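Local structure of synaptic vesicle membrane protein VAT-1 homolog-like (Homo sapiens, 4A27) at residues Ala24-Gln29 with Val100-Val105. The protein probably acts as an oxidoreductase of the quinone oxidoreductase branch of the zinc-containing alcohol dehydrogenase family, though its own substrate is not established. Residues are numbered along the deposited sequence; the frame is centred on the assembly and turned at random.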
loop_
_atom_site.group_PDB
_atom_site.type_symbol
_atom_site.label_atom_id
_atom_site.label_comp_id
_atom_site.label_asym_id
_atom_site.label_seq_id
_atom_site.Cartn_x
_atom_site.Cartn_y
_atom_site.Cartn_z
ATOM N N ALA A 24 33.626 -17.000 24.453
ATOM C CA ALA A 24 32.917 -18.206 24.880
ATOM C C ALA A 24 31.969 -18.673 23.769
ATOM O O ALA A 24 31.179 -17.898 23.254
ATOM C CB ALA A 24 32.112 -17.924 26.172
ATOM N N MET A 25 32.038 -19.948 23.420
ATOM C CA MET A 25 31.104 -20.494 22.469
ATOM C C MET A 25 29.707 -20.511 23.129
ATOM O O MET A 25 29.568 -21.001 24.233
ATOM C CB MET A 25 31.508 -21.908 22.093
ATOM C CG MET A 25 30.861 -22.368 20.813
ATOM S SD MET A 25 31.534 -23.941 20.306
ATOM C CE MET A 25 33.196 -23.388 19.887
ATOM N N PRO A 26 28.676 -19.962 22.468
ATOM C CA PRO A 26 27.348 -20.062 23.073
ATOM C C PRO A 26 26.761 -21.478 22.923
ATOM O O PRO A 26 27.218 -22.246 22.084
ATOM C CB PRO A 26 26.533 -19.037 22.288
ATOM C CG PRO A 26 27.179 -19.008 20.944
ATOM C CD PRO A 26 28.648 -19.252 21.178
ATOM N N GLU A 27 25.799 -21.828 23.771
ATOM C CA GLU A 27 25.089 -23.096 23.655
ATOM C C GLU A 27 23.607 -22.798 23.477
ATOM O O GLU A 27 23.113 -21.783 23.962
ATOM C CB GLU A 27 25.329 -24.004 24.887
ATOM C CG GLU A 27 26.743 -24.614 24.984
ATOM C CD GLU A 27 27.100 -25.532 23.799
ATOM O OE1 GLU A 27 26.207 -26.205 23.245
ATOM O OE2 GLU A 27 28.287 -25.587 23.414
ATOM N N PRO A 28 22.883 -23.674 22.759
ATOM C CA PRO A 28 21.494 -23.404 22.398
ATOM C C PRO A 28 20.523 -23.549 23.569
ATOM O O PRO A 28 20.503 -24.576 24.230
ATOM C CB PRO A 28 21.205 -24.460 21.314
ATOM C CG PRO A 28 22.096 -25.575 21.647
ATOM C CD PRO A 28 23.368 -24.914 22.134
ATOM N N GLN A 29 19.722 -22.518 23.804
ATOM C CA GLN A 29 18.666 -22.571 24.791
ATOM C C GLN A 29 17.464 -23.305 24.203
ATOM O O GLN A 29 17.492 -23.705 23.037
ATOM C CB GLN A 29 18.280 -21.149 25.196
ATOM C CG GLN A 29 19.453 -20.326 25.685
ATOM C CD GLN A 29 19.045 -19.326 26.760
ATOM O OE1 GLN A 29 18.859 -18.137 26.480
ATOM N NE2 GLN A 29 18.876 -19.811 27.990
ATOM N N VAL A 100 30.637 -19.414 15.597
ATOM C CA VAL A 100 29.431 -20.112 16.060
ATOM C C VAL A 100 28.383 -19.123 16.560
ATOM O O VAL A 100 28.709 -18.084 17.173
ATOM C CB VAL A 100 29.752 -21.146 17.214
ATOM C CG1 VAL A 100 28.518 -21.895 17.643
ATOM C CG2 VAL A 100 30.833 -22.167 16.787
ATOM N N VAL A 101 27.129 -19.467 16.265
ATOM C CA VAL A 101 25.955 -18.636 16.495
ATOM C C VAL A 101 24.824 -19.507 17.028
ATOM O O VAL A 101 24.564 -20.593 16.509
ATOM C CB VAL A 101 25.515 -17.929 15.142
ATOM C CG1 VAL A 101 24.047 -17.671 15.086
ATOM C CG2 VAL A 101 26.295 -16.612 14.932
ATOM N N CYS A 102 24.119 -19.015 18.032
ATOM C CA CYS A 102 22.869 -19.606 18.457
ATOM C C CYS A 102 21.747 -18.616 18.139
ATOM O O CYS A 102 21.915 -17.409 18.305
ATOM C CB CYS A 102 22.912 -19.947 19.959
ATOM S SG CYS A 102 23.946 -21.430 20.340
ATOM N N THR A 103 20.618 -19.122 17.642
ATOM C CA THR A 103 19.472 -18.258 17.290
ATOM C C THR A 103 18.155 -19.057 17.353
ATOM O O THR A 103 18.146 -20.276 17.071
ATOM C CB THR A 103 19.660 -17.615 15.855
ATOM O OG1 THR A 103 18.808 -16.461 15.688
ATOM C CG2 THR A 103 19.403 -18.648 14.752
ATOM N N PRO A 104 17.047 -18.386 17.736
ATOM C CA PRO A 104 15.756 -19.073 17.806
ATOM C C PRO A 104 15.380 -19.708 16.468
ATOM O O PRO A 104 15.614 -19.123 15.416
ATOM C CB PRO A 104 14.782 -17.961 18.192
ATOM C CG PRO A 104 15.596 -16.964 18.917
ATOM C CD PRO A 104 16.958 -16.998 18.247
ATOM N N VAL A 105 14.819 -20.909 16.520
ATOM C CA VAL A 105 14.552 -21.699 15.341
ATOM C C VAL A 105 13.612 -20.991 14.326
ATOM O O VAL A 105 13.650 -21.304 13.133
ATOM C CB VAL A 105 13.943 -23.081 15.730
ATOM C CG1 VAL A 105 12.489 -22.905 16.210
ATOM C CG2 VAL A 105 14.031 -24.077 14.583
#
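The thiol sulfur of C102 sits over the face of the peptide group joining E27 to P28: C102 SG lies 3.4 Å from E27 C and 3.5 Å from P28 N. Two proline rings reach the same sulfur, with P26 CB and P28 CD each 4.0 Å from C102 SG. The torsion of C102 accounts for this reach: with chi1 at -74°, SG stands anti to the carbonyl carbon and beside the backbone N, on a CB that already points at the 24-29 segment. A separate, wholly apolar patch forms where M25 lies across V100. M25 CG is 4.0 Å from V100 CB, and farther along the side chain SD comes equally near V100 CG2. The methionine is extended through its first two torsions and bends at chi3 (-68°), which leaves the terminal M25 CE still beside V100 CG2, at 4.1 Å. P26 bridges the two patches: its CG and CD border the carbonyl oxygen of V100 while CB touches the C102 sulfur.

The geometry is that of an irregular, proline-containing linker laid over a strand of the GroES-like domain of the medium-chain dehydrogenase/reductase fold. Residues 25-28 and 100-102 run 29° apart, and contact is made by side chains against each other and against backbone groups, without the hydrogen-bond ladder of paired strands. V100 and C102 point toward the linker while V101 between them points away, the alternation expected of an extended strand.

Strand 100-104 is itself positioned by antiparallel pairing with strand 32-42, including backbone hydrogen bonds of V101 with I35 and T103 with L33. K34, on that neighbouring strand, touches M25, V100 and C102 and forms a salt bridge with E27 OE2. M4 of strand 4-9 packs against P26 and V100.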